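Long-range contact in thioredoxin Reductase (Burkholderia cenocepacia, PDB 4F82), which probably reduces hydrogen peroxide and organic hydroperoxides to water and alcohols as a thiol-specific peroxidase of the Prx5 subfamily of peroxiredoxins: residues Met135-Asp147 with Leu154-Asp166. Numbering follows the deposited sequence. Where two conformers were deposited one is given.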
loop_
_atom_site.group_PDB
_atom_site.type_symbol
_atom_site.label_atom_id
_atom_site.label_comp_id
_atom_site.label_asym_id
_atom_site.label_seq_id
_atom_site.Cartn_x
_atom_site.Cartn_y
_atom_site.Cartn_z
ATOM N N MET A 135 7.453 4.385 -3.566
ATOM C CA MET A 135 6.073 3.961 -3.781
ATOM C C MET A 135 5.874 3.109 -5.034
ATOM O O MET A 135 4.730 2.670 -5.326
ATOM C CB MET A 135 5.161 5.195 -3.874
ATOM C CG MET A 135 4.885 5.898 -2.543
ATOM S SD MET A 135 4.311 7.607 -2.777
ATOM C CE MET A 135 2.607 7.337 -3.328
ATOM N N GLY A 136 6.948 2.937 -5.816
ATOM C CA GLY A 136 6.855 2.198 -7.079
ATOM C C GLY A 136 5.811 2.771 -8.010
ATOM O O GLY A 136 5.568 3.985 -7.979
ATOM N N ILE A 137 5.180 1.904 -8.821
ATOM C CA ILE A 137 4.209 2.347 -9.824
ATOM C C ILE A 137 2.865 2.623 -9.167
ATOM O O ILE A 137 2.316 1.757 -8.477
ATOM C CB ILE A 137 4.046 1.288 -10.944
ATOM C CG1 ILE A 137 5.426 0.913 -11.545
ATOM C CG2 ILE A 137 3.070 1.764 -12.041
ATOM C CD1 ILE A 137 6.318 2.084 -12.014
ATOM N N ARG A 138 2.312 3.814 -9.414
ATOM C CA ARG A 138 1.085 4.277 -8.766
ATOM C C ARG A 138 0.207 5.021 -9.785
ATOM O O ARG A 138 0.540 5.099 -10.988
ATOM C CB ARG A 138 1.455 5.239 -7.611
ATOM C CG ARG A 138 2.242 4.609 -6.449
ATOM C CD ARG A 138 1.432 3.478 -5.766
ATOM N NE ARG A 138 2.140 2.956 -4.591
ATOM C CZ ARG A 138 1.821 3.283 -3.344
ATOM N NH1 ARG A 138 0.821 4.139 -3.129
ATOM N NH2 ARG A 138 2.502 2.766 -2.320
ATOM N N SER A 139 -0.890 5.599 -9.335
ATOM C CA SER A 139 -1.750 6.354 -10.276
ATOM C C SER A 139 -1.356 7.833 -10.356
ATOM O O SER A 139 -0.897 8.414 -9.367
ATOM C CB SER A 139 -3.220 6.251 -9.842
ATOM O OG SER A 139 -4.083 6.867 -10.809
ATOM N N LEU A 140 -1.526 8.450 -11.533
ATOM C CA LEU A 140 -1.574 9.910 -11.617
ATOM C C LEU A 140 -2.767 10.350 -10.800
ATOM O O LEU A 140 -3.707 9.527 -10.545
ATOM C CB LEU A 140 -1.740 10.398 -13.082
ATOM C CG LEU A 140 -0.499 10.196 -13.952
ATOM C CD1 LEU A 140 -0.827 10.384 -15.416
ATOM C CD2 LEU A 140 0.619 11.158 -13.506
ATOM N N ARG A 141 -2.779 11.630 -10.436
ATOM C CA ARG A 141 -3.973 12.205 -9.810
ATOM C C ARG A 141 -4.953 12.704 -10.900
ATOM O O ARG A 141 -4.556 13.476 -11.785
ATOM C CB ARG A 141 -3.582 13.361 -8.871
ATOM C CG ARG A 141 -4.706 13.729 -7.867
ATOM C CD ARG A 141 -4.340 14.972 -7.027
ATOM N NE ARG A 141 -3.104 14.754 -6.276
ATOM C CZ ARG A 141 -3.010 14.140 -5.092
ATOM N NH1 ARG A 141 -4.092 13.629 -4.498
ATOM N NH2 ARG A 141 -1.814 14.006 -4.520
ATOM N N TYR A 142 -6.217 12.272 -10.851
ATOM C CA TYR A 142 -7.195 12.743 -11.846
ATOM C C TYR A 142 -8.627 12.703 -11.347
ATOM O O TYR A 142 -8.942 12.100 -10.324
ATOM C CB TYR A 142 -7.098 11.876 -13.110
ATOM C CG TYR A 142 -7.501 10.447 -12.825
ATOM C CD1 TYR A 142 -8.830 10.036 -12.936
ATOM C CD2 TYR A 142 -6.553 9.520 -12.433
ATOM C CE1 TYR A 142 -9.201 8.715 -12.651
ATOM C CE2 TYR A 142 -6.903 8.195 -12.150
ATOM C CZ TYR A 142 -8.225 7.810 -12.263
ATOM O OH TYR A 142 -8.532 6.501 -11.987
ATOM N N ALA A 143 -9.534 13.316 -12.096
ATOM C CA ALA A 143 -10.933 12.989 -11.881
ATOM C C ALA A 143 -11.637 12.867 -13.221
ATOM O O ALA A 143 -11.344 13.630 -14.171
ATOM C CB ALA A 143 -11.659 14.013 -10.946
ATOM N N MET A 144 -12.535 11.892 -13.309
ATOM C CA MET A 144 -13.384 11.744 -14.489
ATOM C C MET A 144 -14.830 11.472 -14.121
ATOM O O MET A 144 -15.133 10.918 -13.055
ATOM C CB MET A 144 -12.855 10.631 -15.396
ATOM C CG MET A 144 -12.652 9.289 -14.716
ATOM S SD MET A 144 -11.811 8.166 -15.860
ATOM C CE MET A 144 -11.657 6.722 -14.796
ATOM N N VAL A 145 -15.731 11.890 -15.008
ATOM C CA VAL A 145 -17.144 11.623 -14.837
ATOM C C VAL A 145 -17.547 10.667 -15.969
ATOM O O VAL A 145 -17.197 10.858 -17.156
ATOM C CB VAL A 145 -17.978 12.925 -14.886
ATOM C CG1 VAL A 145 -19.434 12.601 -14.785
ATOM C CG2 VAL A 145 -17.506 13.903 -13.732
ATOM N N ILE A 146 -18.271 9.627 -15.560
ATOM C CA ILE A 146 -18.626 8.510 -16.419
ATOM C C ILE A 146 -20.126 8.398 -16.476
ATOM O O ILE A 146 -20.798 8.479 -15.445
ATOM C CB ILE A 146 -18.088 7.196 -15.832
ATOM C CG1 ILE A 146 -16.625 7.404 -15.383
ATOM C CG2 ILE A 146 -18.305 6.014 -16.828
ATOM C CD1 ILE A 146 -15.682 7.756 -16.520
ATOM N N ASP A 147 -20.654 8.233 -17.674
ATOM C CA ASP A 147 -22.099 8.112 -17.855
ATOM C C ASP A 147 -22.235 7.261 -19.087
ATOM O O ASP A 147 -21.525 7.490 -20.080
ATOM C CB ASP A 147 -22.702 9.514 -18.048
ATOM C CG ASP A 147 -24.200 9.564 -17.806
ATOM O OD1 ASP A 147 -24.827 8.508 -17.502
ATOM O OD2 ASP A 147 -24.755 10.690 -17.942
ATOM N N LEU A 154 -12.663 14.576 -18.372
ATOM C CA LEU A 154 -11.468 14.011 -17.821
ATOM C C LEU A 154 -10.566 15.166 -17.395
ATOM O O LEU A 154 -10.401 16.162 -18.128
ATOM C CB LEU A 154 -10.815 13.092 -18.850
ATOM C CG LEU A 154 -9.489 12.443 -18.460
ATOM C CD1 LEU A 154 -9.638 11.447 -17.325
ATOM C CD2 LEU A 154 -8.901 11.787 -19.703
ATOM N N ALA A 155 -10.047 15.070 -16.173
ATOM C CA ALA A 155 -9.134 16.103 -15.670
ATOM C C ALA A 155 -7.929 15.443 -15.082
ATOM O O ALA A 155 -7.964 15.043 -13.910
ATOM C CB ALA A 155 -9.796 16.935 -14.569
ATOM N N VAL A 156 -6.832 15.384 -15.830
ATOM C CA VAL A 156 -5.651 14.692 -15.331
ATOM C C VAL A 156 -4.634 15.724 -14.866
ATOM O O VAL A 156 -4.365 16.720 -15.577
ATOM C CB VAL A 156 -5.035 13.796 -16.426
ATOM C CG1 VAL A 156 -3.807 13.066 -15.893
ATOM C CG2 VAL A 156 -6.063 12.798 -16.944
ATOM N N GLU A 157 -4.071 15.527 -13.676
ATOM C CA GLU A 157 -3.075 16.483 -13.176
ATOM C C GLU A 157 -1.714 16.253 -13.760
ATOM O O GLU A 157 -1.276 15.122 -13.928
ATOM C CB GLU A 157 -2.950 16.443 -11.647
ATOM C CG GLU A 157 -4.299 16.563 -10.912
ATOM C CD GLU A 157 -4.714 18.016 -10.609
ATOM O OE1 GLU A 157 -3.995 18.967 -11.011
ATOM O OE2 GLU A 157 -5.751 18.214 -9.923
ATOM N N ALA A 158 -1.018 17.345 -14.050
ATOM C CA ALA A 158 0.420 17.261 -14.238
ATOM C C ALA A 158 1.022 16.691 -12.945
ATOM O O ALA A 158 0.447 16.874 -11.866
ATOM C CB ALA A 158 0.981 18.634 -14.526
ATOM N N PRO A 159 2.174 16.008 -13.042
ATOM C CA PRO A 159 2.736 15.397 -11.833
ATOM C C PRO A 159 2.969 16.430 -10.724
ATOM O O PRO A 159 3.445 17.565 -10.973
ATOM C CB PRO A 159 4.060 14.799 -12.328
ATOM C CG PRO A 159 3.770 14.413 -13.764
ATOM C CD PRO A 159 2.887 15.575 -14.262
ATOM N N GLY A 160 2.550 16.053 -9.520
ATOM C CA GLY A 160 2.735 16.890 -8.342
ATOM C C GLY A 160 1.786 18.072 -8.260
ATOM O O GLY A 160 1.879 18.865 -7.322
ATOM N N LYS A 161 0.881 18.205 -9.231
ATOM C CA LYS A 161 -0.121 19.255 -9.191
ATOM C C LYS A 161 -1.519 18.776 -8.723
ATOM O O LYS A 161 -1.847 17.581 -8.801
ATOM C CB LYS A 161 -0.212 19.950 -10.571
ATOM C CG LYS A 161 1.144 20.492 -11.089
ATOM C CD LYS A 161 1.825 21.378 -10.071
ATOM C CE LYS A 161 2.878 22.285 -10.768
ATOM N NZ LYS A 161 3.272 23.418 -9.909
ATOM N N PHE A 162 -2.304 19.734 -8.216
ATOM C CA PHE A 162 -3.653 19.513 -7.680
ATOM C C PHE A 162 -4.528 20.753 -7.944
ATOM O O PHE A 162 -4.965 21.472 -7.017
ATOM C CB PHE A 162 -3.589 19.173 -6.177
ATOM C CG PHE A 162 -4.926 18.846 -5.561
ATOM C CD1 PHE A 162 -5.820 17.988 -6.202
ATOM C CD2 PHE A 162 -5.280 19.375 -4.323
ATOM C CE1 PHE A 162 -7.059 17.653 -5.612
ATOM C CE2 PHE A 162 -6.499 19.048 -3.734
ATOM C CZ PHE A 162 -7.391 18.182 -4.380
ATOM N N GLU A 163 -4.772 21.012 -9.222
ATOM C CA GLU A 163 -5.510 22.206 -9.630
ATOM C C GLU A 163 -6.803 21.875 -10.386
ATOM O O GLU A 163 -7.635 22.764 -10.599
ATOM C CB GLU A 163 -4.611 23.145 -10.455
ATOM N N VAL A 164 -7.018 20.609 -10.762
ATOM C CA VAL A 164 -8.229 20.290 -11.584
ATOM C C VAL A 164 -9.055 19.071 -11.156
ATOM O O VAL A 164 -10.178 18.853 -11.687
ATOM C CB VAL A 164 -7.850 20.125 -13.094
ATOM C CG1 VAL A 164 -7.213 21.427 -13.654
ATOM C CG2 VAL A 164 -6.868 18.905 -13.287
ATOM N N SER A 165 -8.515 18.242 -10.238
ATOM C CA SER A 165 -9.177 16.962 -9.870
ATOM C C SER A 165 -9.884 17.036 -8.530
ATOM O O SER A 165 -10.448 16.043 -8.059
ATOM C CB SER A 165 -8.157 15.815 -9.807
ATOM O OG SER A 165 -7.111 16.115 -8.852
ATOM N N ASP A 166 -9.851 18.202 -7.897
ATOM C CA ASP A 166 -10.553 18.408 -6.630
ATOM C C ASP A 166 -12.077 18.435 -6.846
ATOM O O ASP A 166 -12.562 18.726 -7.949
ATOM C CB ASP A 166 -10.118 19.744 -6.031
ATOM C CG ASP A 166 -10.464 20.915 -6.936
ATOM O OD1 ASP A 166 -9.833 21.049 -8.027
ATOM O OD2 ASP A 166 -11.372 21.695 -6.557
HETATM O O HOH W 1 -0.889 13.468 -11.386
HETATM O O HOH W 2 -0.815 15.663 -7.736
#
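Ala-143 and Ala-155 form the hydrogen-bonded pair of an antiparallel beta hairpin at the edge of the thioredoxin-fold sheet of this peroxiredoxin; on its other flank, strand 142-147 pairs with strand 49-55. The short strand axes run 4.7 Å apart and almost exactly antiparallel. Ala-143 N gives its hydrogen to Ala-155 O (3.0 Å), and Ala-155 N returns one to Ala-143 O. Beyond the last bridge, Glu-157 N still reaches Arg-141 O at 2.8 Å in a nearly straight bond, and one water links Arg-141 N to Glu-157 O.

Apolar contacts lie on one face of the hairpin. Met-144 and Leu-154 run side by side, CB of the methionine 3.8 Å from CD1 of the leucine, while Val-156 offers CG2 to Tyr-142 CB and CG1 to Leu-140 CD1.

The opposite face carries Arg-141, Ala-143 and the chain that returns after the turn at Ala-158 to Lys-161. Ser-165 CB packs against the backbone of Tyr-142 and Ala-143. Arg-141 swings CG away from its own amide nitrogen (chi1 -163°), which carries the aliphatic part across the returning chain, CD touching Phe-162 CD1 at 3.5 Å. The same side chain touches Cys-63, the predicted peroxidatic cysteine, and its NH1 is hydrogen-bonded to His-67 ND1; a water in the guanidinium plane accepts from NE. This places the hairpin beside the probable active site.

Polar bonds within 157-165 shape that chain around the carboxylate of Glu-157, which a bend at chi2 (-89°) turns back to the backbone N-H groups of 163-165. OE1 takes Glu-163 N on its syn side, somewhat out of the carboxylate plane. OE2 accepts three bonds, a grip that probably stabilises its negative charge: Val-164 N on the syn side but well out of the plane, Ser-165 N from above the plane, and Ser-165 OG on the anti lone pair at 2.7 Å.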